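Local coordinates for sensor protein TorS (Vibrio parahaemolyticus, PDB 3O1I), which probably serves as a membrane-bound histidine kinase in a two-component phosphorelay, this chain being its sensor domain, here in complex with the periplasmic protein TorT, at residues Asn28-Gln33 against Glu88-Leu93; Ala81-Thr86 against Glu244-Leu249; Gln113-Gln118 against Glu165-Ala170. One frame throughout, in Å; residues are numbered along the deposited sequence.

Contact 1: Asn28-Gln33 against Glu88-Leu93; sequences NAQNEQ and ERKLWL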
loop_
_atom_site.group_PDB
_atom_site.type_symbol
_atom_site.label_atom_id
_atom_site.label_comp_id
_atom_site.label_asym_id
_atom_site.label_seq_id
_atom_site.Cartn_x
_atom_site.Cartn_y
_atom_site.Cartn_z
ATOM N N ASN B 28 16.011 32.326 4.739
ATOM C CA ASN B 28 15.758 31.237 5.669
ATOM C C ASN B 28 14.471 31.415 6.468
ATOM O O ASN B 28 13.977 30.468 7.067
ATOM C CB ASN B 28 16.952 31.050 6.623
ATOM C CG ASN B 28 18.185 30.443 5.927
ATOM O OD1 ASN B 28 18.082 29.870 4.837
ATOM N ND2 ASN B 28 19.349 30.555 6.569
ATOM N N ALA B 29 13.917 32.621 6.478
ATOM C CA ALA B 29 12.683 32.869 7.226
ATOM C C ALA B 29 11.662 31.771 6.956
ATOM O O ALA B 29 11.489 31.347 5.810
ATOM C CB ALA B 29 12.098 34.221 6.854
ATOM N N GLN B 30 10.983 31.320 8.011
ATOM C CA GLN B 30 9.989 30.256 7.892
ATOM C C GLN B 30 8.529 30.692 8.047
ATOM O O GLN B 30 7.631 29.849 8.060
ATOM C CB GLN B 30 10.310 29.146 8.896
ATOM C CG GLN B 30 11.696 28.562 8.698
ATOM C CD GLN B 30 11.826 27.782 7.399
ATOM O OE1 GLN B 30 11.157 28.083 6.412
ATOM N NE2 GLN B 30 12.700 26.784 7.393
ATOM N N ASN B 31 8.292 31.999 8.161
ATOM C CA ASN B 31 6.933 32.531 8.292
ATOM C C ASN B 31 6.881 34.013 7.918
ATOM O O ASN B 31 7.900 34.614 7.570
ATOM C CB ASN B 31 6.414 32.336 9.714
ATOM C CG ASN B 31 7.253 33.057 10.735
ATOM O OD1 ASN B 31 7.268 34.283 10.783
ATOM N ND2 ASN B 31 7.974 32.299 11.550
ATOM N N GLU B 32 5.690 34.598 8.005
ATOM C CA GLU B 32 5.485 36.000 7.652
ATOM C C GLU B 32 6.049 37.011 8.660
ATOM O O GLU B 32 6.324 38.160 8.308
ATOM C CB GLU B 32 3.993 36.260 7.444
ATOM C CG GLU B 32 3.690 37.622 6.856
ATOM C CD GLU B 32 4.383 37.850 5.520
ATOM O OE1 GLU B 32 4.141 37.062 4.580
ATOM O OE2 GLU B 32 5.168 38.818 5.411
ATOM N N GLN B 33 6.222 36.589 9.909
ATOM C CA GLN B 33 6.757 37.474 10.938
ATOM C C GLN B 33 8.255 37.595 10.706
ATOM O O GLN B 33 8.795 38.691 10.598
ATOM C CB GLN B 33 6.498 36.897 12.335
ATOM C CG GLN B 33 5.309 35.937 12.425
ATOM C CD GLN B 33 3.985 36.576 12.047
ATOM O OE1 GLN B 33 3.808 37.067 10.926
ATOM N NE2 GLN B 33 3.038 36.566 12.984
ATOM N N GLU B 88 8.981 35.456 -0.722
ATOM C CA GLU B 88 7.538 35.588 -0.655
ATOM C C GLU B 88 6.881 34.360 -1.258
ATOM O O GLU B 88 5.827 33.931 -0.793
ATOM C CB GLU B 88 7.086 36.833 -1.400
ATOM C CG GLU B 88 7.513 38.094 -0.710
ATOM C CD GLU B 88 7.082 39.320 -1.463
ATOM O OE1 GLU B 88 5.880 39.395 -1.799
ATOM O OE2 GLU B 88 7.937 40.201 -1.715
ATOM N N ARG B 89 7.506 33.813 -2.301
ATOM C CA ARG B 89 7.002 32.620 -2.978
ATOM C C ARG B 89 7.252 31.387 -2.128
ATOM O O ARG B 89 6.397 30.501 -2.043
ATOM C CB ARG B 89 7.678 32.443 -4.332
ATOM C CG ARG B 89 7.178 33.401 -5.369
ATOM C CD ARG B 89 7.842 33.164 -6.691
ATOM N NE ARG B 89 7.368 34.101 -7.703
ATOM C CZ ARG B 89 7.856 34.151 -8.939
ATOM N NH1 ARG B 89 8.828 33.318 -9.301
ATOM N NH2 ARG B 89 7.378 35.030 -9.812
ATOM N N LYS B 90 8.421 31.337 -1.499
ATOM C CA LYS B 90 8.750 30.211 -0.641
ATOM C C LYS B 90 7.609 29.970 0.343
ATOM O O LYS B 90 6.990 28.913 0.353
ATOM C CB LYS B 90 10.039 30.484 0.122
ATOM C CG LYS B 90 10.109 29.747 1.445
ATOM C CD LYS B 90 11.466 29.897 2.102
ATOM C CE LYS B 90 11.457 29.371 3.525
ATOM N NZ LYS B 90 12.731 29.693 4.214
ATOM N N LEU B 91 7.337 30.977 1.157
ATOM C CA LEU B 91 6.275 30.921 2.149
ATOM C C LEU B 91 4.924 30.694 1.515
ATOM O O LEU B 91 4.099 29.986 2.063
ATOM C CB LEU B 91 6.212 32.234 2.943
ATOM C CG LEU B 91 7.487 32.686 3.646
ATOM C CD1 LEU B 91 7.162 33.920 4.461
ATOM C CD2 LEU B 91 8.050 31.558 4.514
ATOM N N TRP B 92 4.685 31.307 0.367
ATOM C CA TRP B 92 3.389 31.156 -0.282
ATOM C C TRP B 92 3.162 29.702 -0.688
ATOM O O TRP B 92 2.081 29.136 -0.462
ATOM C CB TRP B 92 3.305 32.027 -1.538
ATOM C CG TRP B 92 1.942 32.004 -2.180
ATOM C CD1 TRP B 92 0.919 32.879 -1.959
ATOM C CD2 TRP B 92 1.454 31.049 -3.132
ATOM N NE1 TRP B 92 -0.178 32.531 -2.716
ATOM C CE2 TRP B 92 0.122 31.407 -3.445
ATOM C CE3 TRP B 92 2.010 29.919 -3.753
ATOM C CZ2 TRP B 92 -0.661 30.692 -4.355
ATOM C CZ3 TRP B 92 1.227 29.198 -4.671
ATOM C CH2 TRP B 92 -0.091 29.590 -4.956
ATOM N N LEU B 93 4.196 29.129 -1.304
ATOM C CA LEU B 93 4.180 27.768 -1.794
ATOM C C LEU B 93 4.032 26.767 -0.672
ATOM O O LEU B 93 3.186 25.883 -0.729
ATOM C CB LEU B 93 5.474 27.489 -2.577
ATOM C CG LEU B 93 5.648 28.183 -3.935
ATOM C CD1 LEU B 93 7.073 28.028 -4.413
ATOM C CD2 LEU B 93 4.678 27.614 -4.946
#

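Contact 2: Ala81-Thr86 against Glu244-Leu249; sequences AELGVT and EQSQQL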
loop_
_atom_site.group_PDB
_atom_site.type_symbol
_atom_site.label_atom_id
_atom_site.label_comp_id
_atom_site.label_asym_id
_atom_site.label_seq_id
_atom_site.Cartn_x
_atom_site.Cartn_y
_atom_site.Cartn_z
ATOM N N ALA B 81 16.208 42.551 -4.587
ATOM C CA ALA B 81 14.783 42.684 -4.837
ATOM C C ALA B 81 14.235 41.331 -5.251
ATOM O O ALA B 81 13.111 40.963 -4.898
ATOM C CB ALA B 81 14.538 43.706 -5.921
ATOM N N GLU B 82 15.039 40.594 -6.008
ATOM C CA GLU B 82 14.634 39.280 -6.453
ATOM C C GLU B 82 14.584 38.296 -5.280
ATOM O O GLU B 82 13.614 37.546 -5.148
ATOM C CB GLU B 82 15.569 38.781 -7.550
ATOM C CG GLU B 82 15.359 39.483 -8.875
ATOM C CD GLU B 82 16.214 38.906 -9.994
ATOM O OE1 GLU B 82 15.985 37.734 -10.395
ATOM O OE2 GLU B 82 17.119 39.633 -10.466
ATOM N N LEU B 83 15.602 38.294 -4.419
ATOM C CA LEU B 83 15.571 37.376 -3.284
ATOM C C LEU B 83 14.293 37.637 -2.512
ATOM O O LEU B 83 13.604 36.711 -2.108
ATOM C CB LEU B 83 16.779 37.576 -2.372
ATOM C CG LEU B 83 18.087 37.071 -2.983
ATOM C CD1 LEU B 83 19.283 37.640 -2.239
ATOM C CD2 LEU B 83 18.091 35.556 -2.948
ATOM N N GLY B 84 13.974 38.912 -2.335
ATOM C CA GLY B 84 12.768 39.276 -1.624
ATOM C C GLY B 84 11.579 38.555 -2.209
ATOM O O GLY B 84 10.830 37.912 -1.483
ATOM N N VAL B 85 11.399 38.659 -3.521
ATOM C CA VAL B 85 10.292 37.987 -4.200
ATOM C C VAL B 85 10.336 36.481 -3.943
ATOM O O VAL B 85 9.326 35.841 -3.652
ATOM C CB VAL B 85 10.351 38.261 -5.722
ATOM C CG1 VAL B 85 9.597 37.190 -6.500
ATOM C CG2 VAL B 85 9.742 39.627 -5.999
ATOM N N THR B 86 11.535 35.936 -4.047
ATOM C CA THR B 86 11.791 34.533 -3.842
ATOM C C THR B 86 11.297 34.040 -2.486
ATOM O O THR B 86 10.711 32.973 -2.378
ATOM C CB THR B 86 13.289 34.296 -3.996
ATOM O OG1 THR B 86 13.509 33.525 -5.175
ATOM C CG2 THR B 86 13.876 33.597 -2.785
ATOM N N GLU B 244 15.943 26.559 -5.949
ATOM C CA GLU B 244 17.152 26.616 -6.763
ATOM C C GLU B 244 17.468 28.072 -7.109
ATOM O O GLU B 244 18.623 28.482 -7.090
ATOM C CB GLU B 244 16.976 25.795 -8.041
ATOM C CG GLU B 244 16.794 24.299 -7.805
ATOM C CD GLU B 244 18.089 23.581 -7.472
ATOM O OE1 GLU B 244 18.966 23.507 -8.360
ATOM O OE2 GLU B 244 18.235 23.086 -6.329
ATOM N N GLN B 245 16.440 28.854 -7.416
ATOM C CA GLN B 245 16.627 30.265 -7.737
ATOM C C GLN B 245 17.214 30.999 -6.540
ATOM O O GLN B 245 18.218 31.702 -6.643
ATOM C CB GLN B 245 15.292 30.903 -8.106
ATOM C CG GLN B 245 14.777 30.522 -9.469
ATOM C CD GLN B 245 13.315 30.888 -9.647
ATOM O OE1 GLN B 245 12.860 31.932 -9.170
ATOM N NE2 GLN B 245 12.571 30.033 -10.345
ATOM N N SER B 246 16.573 30.845 -5.397
ATOM C CA SER B 246 17.069 31.501 -4.207
ATOM C C SER B 246 18.545 31.207 -3.973
ATOM O O SER B 246 19.333 32.106 -3.724
ATOM C CB SER B 246 16.287 31.064 -2.982
ATOM O OG SER B 246 16.893 31.615 -1.832
ATOM N N GLN B 247 18.920 29.939 -4.051
ATOM C CA GLN B 247 20.308 29.566 -3.829
ATOM C C GLN B 247 21.187 30.190 -4.907
ATOM O O GLN B 247 22.316 30.579 -4.642
ATOM C CB GLN B 247 20.461 28.035 -3.824
ATOM C CG GLN B 247 21.557 27.506 -2.883
ATOM C CD GLN B 247 21.755 25.986 -2.995
ATOM O OE1 GLN B 247 20.809 25.206 -2.832
ATOM N NE2 GLN B 247 22.990 25.563 -3.273
ATOM N N GLN B 248 20.668 30.299 -6.123
ATOM C CA GLN B 248 21.436 30.879 -7.216
ATOM C C GLN B 248 21.532 32.384 -7.112
ATOM O O GLN B 248 22.522 32.981 -7.541
ATOM C CB GLN B 248 20.824 30.514 -8.554
ATOM C CG GLN B 248 21.384 29.247 -9.132
ATOM C CD GLN B 248 20.619 28.804 -10.358
ATOM O OE1 GLN B 248 20.402 29.592 -11.282
ATOM N NE2 GLN B 248 20.200 27.537 -10.374
ATOM N N LEU B 249 20.502 33.004 -6.551
ATOM C CA LEU B 249 20.517 34.443 -6.406
ATOM C C LEU B 249 21.577 34.782 -5.399
ATOM O O LEU B 249 22.433 35.619 -5.655
ATOM C CB LEU B 249 19.149 34.962 -5.956
ATOM C CG LEU B 249 18.068 35.001 -7.048
ATOM C CD1 LEU B 249 16.755 35.469 -6.448
ATOM C CD2 LEU B 249 18.495 35.913 -8.176
#

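Contact 3: Gln113-Gln118 against Glu165-Ala170; sequences QLTRTQ and ELHLLA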
loop_
_atom_site.group_PDB
_atom_site.type_symbol
_atom_site.label_atom_id
_atom_site.label_comp_id
_atom_site.label_asym_id
_atom_site.label_seq_id
_atom_site.Cartn_x
_atom_site.Cartn_y
_atom_site.Cartn_z
ATOM N N GLN B 113 -10.920 3.912 3.109
ATOM C CA GLN B 113 -11.911 3.361 4.037
ATOM C C GLN B 113 -13.142 2.843 3.281
ATOM O O GLN B 113 -13.720 1.805 3.634
ATOM C CB GLN B 113 -12.328 4.443 5.048
ATOM C CG GLN B 113 -11.190 4.917 5.926
ATOM C CD GLN B 113 -11.570 6.094 6.789
ATOM O OE1 GLN B 113 -12.639 6.671 6.606
ATOM N NE2 GLN B 113 -10.689 6.475 7.731
ATOM N N LEU B 114 -13.541 3.562 2.237
ATOM C CA LEU B 114 -14.680 3.133 1.458
ATOM C C LEU B 114 -14.403 1.788 0.806
ATOM O O LEU B 114 -15.212 0.871 0.898
ATOM C CB LEU B 114 -15.035 4.162 0.384
ATOM C CG LEU B 114 -16.312 3.796 -0.397
ATOM C CD1 LEU B 114 -17.428 3.452 0.575
ATOM C CD2 LEU B 114 -16.739 4.950 -1.281
ATOM N N THR B 115 -13.269 1.653 0.143
ATOM C CA THR B 115 -12.982 0.386 -0.493
ATOM C C THR B 115 -12.692 -0.685 0.540
ATOM O O THR B 115 -12.892 -1.866 0.269
ATOM C CB THR B 115 -11.795 0.486 -1.448
ATOM O OG1 THR B 115 -10.639 0.939 -0.734
ATOM C CG2 THR B 115 -12.116 1.438 -2.561
ATOM N N ARG B 116 -12.226 -0.281 1.718
ATOM C CA ARG B 116 -11.930 -1.249 2.774
ATOM C C ARG B 116 -13.245 -1.878 3.218
ATOM O O ARG B 116 -13.339 -3.086 3.458
ATOM C CB ARG B 116 -11.274 -0.560 3.966
ATOM C CG ARG B 116 -10.730 -1.531 4.975
ATOM C CD ARG B 116 -10.132 -0.844 6.175
ATOM N NE ARG B 116 -9.143 -1.712 6.807
ATOM C CZ ARG B 116 -7.902 -1.886 6.353
ATOM N NH1 ARG B 116 -7.486 -1.247 5.265
ATOM N NH2 ARG B 116 -7.072 -2.709 6.981
ATOM N N THR B 117 -14.257 -1.025 3.322
ATOM C CA THR B 117 -15.595 -1.430 3.708
ATOM C C THR B 117 -16.149 -2.492 2.750
ATOM O O THR B 117 -16.700 -3.509 3.180
ATOM C CB THR B 117 -16.524 -0.221 3.697
ATOM O OG1 THR B 117 -16.049 0.753 4.632
ATOM C CG2 THR B 117 -17.901 -0.622 4.087
ATOM N N GLN B 118 -16.003 -2.260 1.451
ATOM C CA GLN B 118 -16.493 -3.211 0.469
ATOM C C GLN B 118 -15.743 -4.533 0.603
ATOM O O GLN B 118 -16.289 -5.595 0.292
ATOM C CB GLN B 118 -16.317 -2.654 -0.937
ATOM C CG GLN B 118 -17.109 -1.387 -1.182
ATOM C CD GLN B 118 -16.775 -0.725 -2.513
ATOM O OE1 GLN B 118 -17.026 -1.275 -3.587
ATOM N NE2 GLN B 118 -16.197 0.464 -2.440
ATOM N N GLU B 165 -7.762 -5.832 -4.718
ATOM C CA GLU B 165 -6.890 -5.034 -5.558
ATOM C C GLU B 165 -7.289 -3.564 -5.563
ATOM O O GLU B 165 -6.446 -2.669 -5.498
ATOM C CB GLU B 165 -6.900 -5.580 -6.994
ATOM C CG GLU B 165 -5.969 -6.779 -7.212
ATOM C CD GLU B 165 -4.501 -6.462 -6.875
ATOM O OE1 GLU B 165 -3.917 -5.544 -7.502
ATOM O OE2 GLU B 165 -3.932 -7.134 -5.982
ATOM N N LEU B 166 -8.592 -3.326 -5.645
ATOM C CA LEU B 166 -9.124 -1.979 -5.672
ATOM C C LEU B 166 -8.655 -1.274 -4.406
ATOM O O LEU B 166 -8.226 -0.125 -4.442
ATOM C CB LEU B 166 -10.647 -2.041 -5.726
ATOM C CG LEU B 166 -11.384 -0.766 -6.130
ATOM C CD1 LEU B 166 -11.000 -0.378 -7.547
ATOM C CD2 LEU B 166 -12.870 -1.007 -6.032
ATOM N N HIS B 167 -8.734 -1.992 -3.290
ATOM C CA HIS B 167 -8.315 -1.484 -1.989
ATOM C C HIS B 167 -6.820 -1.214 -2.033
ATOM O O HIS B 167 -6.347 -0.187 -1.556
ATOM C CB HIS B 167 -8.609 -2.522 -0.910
ATOM C CG HIS B 167 -8.213 -2.088 0.462
ATOM N ND1 HIS B 167 -8.332 -0.781 0.887
ATOM C CD2 HIS B 167 -7.711 -2.780 1.510
ATOM C CE1 HIS B 167 -7.919 -0.688 2.139
ATOM N NE2 HIS B 167 -7.536 -1.886 2.540
ATOM N N LEU B 168 -6.082 -2.156 -2.606
ATOM C CA LEU B 168 -4.645 -2.031 -2.726
ATOM C C LEU B 168 -4.305 -0.736 -3.462
ATOM O O LEU B 168 -3.465 0.034 -3.010
ATOM C CB LEU B 168 -4.085 -3.236 -3.485
ATOM C CG LEU B 168 -2.567 -3.404 -3.624
ATOM C CD1 LEU B 168 -1.928 -3.363 -2.251
ATOM C CD2 LEU B 168 -2.253 -4.725 -4.314
ATOM N N LEU B 169 -4.966 -0.487 -4.585
ATOM C CA LEU B 169 -4.704 0.716 -5.363
ATOM C C LEU B 169 -5.065 1.993 -4.629
ATOM O O LEU B 169 -4.350 3.001 -4.713
ATOM C CB LEU B 169 -5.470 0.686 -6.680
ATOM C CG LEU B 169 -5.128 -0.424 -7.666
ATOM C CD1 LEU B 169 -5.590 0.002 -9.050
ATOM C CD2 LEU B 169 -3.637 -0.688 -7.668
ATOM N N ALA B 170 -6.192 1.964 -3.933
ATOM C CA ALA B 170 -6.633 3.126 -3.188
ATOM C C ALA B 170 -5.612 3.382 -2.088
ATOM O O ALA B 170 -5.324 4.519 -1.740
ATOM C CB ALA B 170 -8.028 2.870 -2.584
#

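Contact 1: Asn28-Gln33 against Glu88-Leu93
Lys90 reaches from helix 63-138 to the backbone of the turn Asn28-Asn31 and binds it by its ammonium end. The main bond runs from Lys90 NZ to Ala29 O at 2.6 Å; the nitrogen stands above the carbonyl plane, 43° out of it, rather than on a lone pair. Gln30, bent at chi2 (-68°), swings its amide back to the same nitrogen, and a weak bond links Lys90 NZ to Gln30 OE1 at 3.1 Å. Ser27 O, just ahead of the turn, is a further acceptor for this ammonium. Lys90 spans the gap because CG lies anti to the backbone N (chi1 153°) and the chain beyond is extended.

The apolar part belongs to Leu91, whose two methyl branches straddle the next piece of backbone. Leu91 CD1 lies 3.3 Å from Asn31 O, and Leu91 CD2 3.7 Å from Gln30 C. Both branches meet main chain rather than another apolar side chain.

A capping interaction completes the turn. Asn31 is the N-cap of helix 32-58: its OD1 takes the N-H of Glu34 and, by a weak bond of 2.7 Å between Asn31 OD1 and Gln33 N, that of Gln33. The side chain of Glu34 in turn accepts from Gln30 N.

The contact therefore fastens the link between helices 5-26 and 32-58 to the side of the long helix. Ser27 O, Ala29 O and Gln30 OE1, at the junction of two helices, converge on one lysine, whose positive charge would probably offset the repulsion among the clustered oxygens.

Contact 2: Ala81-Thr86 against Glu244-Leu249
Leu249 of helix 231-271 projects towards helix 63-138 and is met there by Glu82, Leu83 and Thr86. Its CG is anti to the carbonyl carbon (chi1 -76°), an orientation that carries both methyls to the opposing helix: Leu249 CD1 lies 3.7 Å from Glu82 CB and Leu249 CD2 3.8 Å from Glu82 OE1. Glu82 is extended beyond CG and crosses the leucine at about a right angle, laying both its CB and its carboxylate end against the leucine methyls at the outer margin of the interface.

Leu83 starts out obliquely, yet Leu83 CD2 turns in to Leu249 CB at 3.2 Å. The two leucines slide past each other in opposite directions, side by side rather than end to end. The same Leu83 also packs on Met250 and Thr253, farther along helix 231-271.

Thr86 splits its branches. Thr86 CG2 sits 3.5 Å from Ser246 CB, where the two backbones come nearest, whereas Thr86 OG1 lies 4.0 Å from Leu249 CD1. Ser246 has OG anti to its own N (chi1 174°), which leaves Ser246 OG 3.7 Å from Thr86 CG2.

The helix segments run antiparallel at 155°, their axes 9.7 Å apart, as neighbours in the bundle that carries both chain termini. Across them the side chains join by van der Waals contact alone; the polar tie lies just beside, where Asn242 ND2 binds Thr86 O. Thr86 and Ser246 meet through their carbon atoms, with Glu82 at the edge. The contact therefore rests on shape and dispersion rather than on directed bonds between the side chains.

Contact 3: Gln113-Gln118 against Glu165-Ala170
His167 and Thr115 form the polar link of this antiparallel helix pair, through a weak bond from His167 ND1 to Thr115 OG1 at 3.3 Å. The hydroxyl lies at the edge of the imidazole, near its plane, and turns back to its own helix, chiefly to Glu112 O, with Leu111 O also within bonding distance. His167 CG stands anti to the backbone N (chi1 -180°), which leans the ring alongside helix 63-138 with one face over Arg116 CA.

Arg116 brings its guanidinium to the NE2 end of the ring, away from the ND1 bond. Arg116 NH1 comes within 2.8 Å of His167 NE2, but the angle is too poor for a hydrogen bond, and the guanidinium and ring planes stand 75° apart. The firm partners of the guanidinium are acids: Glu112 at NH1, and Glu165 of the second subunit at NH2.

The fold here is the termini-distal half of the sensor domain, an antiparallel bundle in which helices 63-138 and 142-180 lie with segment axes 8.8 Å apart, beside helices 186-208 and 213-227. The ring of His167 meets that of His164 of the second subunit, which places the pair against the subunit interface.

Van der Waals contacts complete the pair: Thr115 CG2 faces Leu166 CG at 4.3 Å, Ala170 CB packs against the Thr115 hydroxyl, and Met219 of helix 213-227 covers Thr115 and Leu166.

Within helix 63-138, Thr117 OG1 donates to Gln113 O at 2.7 Å, from the face of the carbonyl plane opposite to that approached by Thr117 N. Gln113 OE1 meanwhile accepts from Asn48 of the TorT chain.

How the contacts relate
All three contacts draw on helix 63-138, which runs through both halves of the elongated domain. Contacts 1 and 2 are close neighbours, their centres 12 Å apart; Arg89 of the first packs near Gln245 of the second. Their segments alternate along the chain, and segments 28-33 and 244-249 meet nearby stretches, 88-93 and 81-86, of the long helix. Contact 3 lies farther along it, its centre about 38 Å from that of contact 1 and about 44 Å from that of contact 2; contacts 2 and 3 lie on opposite sides of the chain's centre. Contact 3 adjoins both TorT, through Gln113 and Thr117, and the second subunit, while contact 2 reaches the second subunit through Gln247.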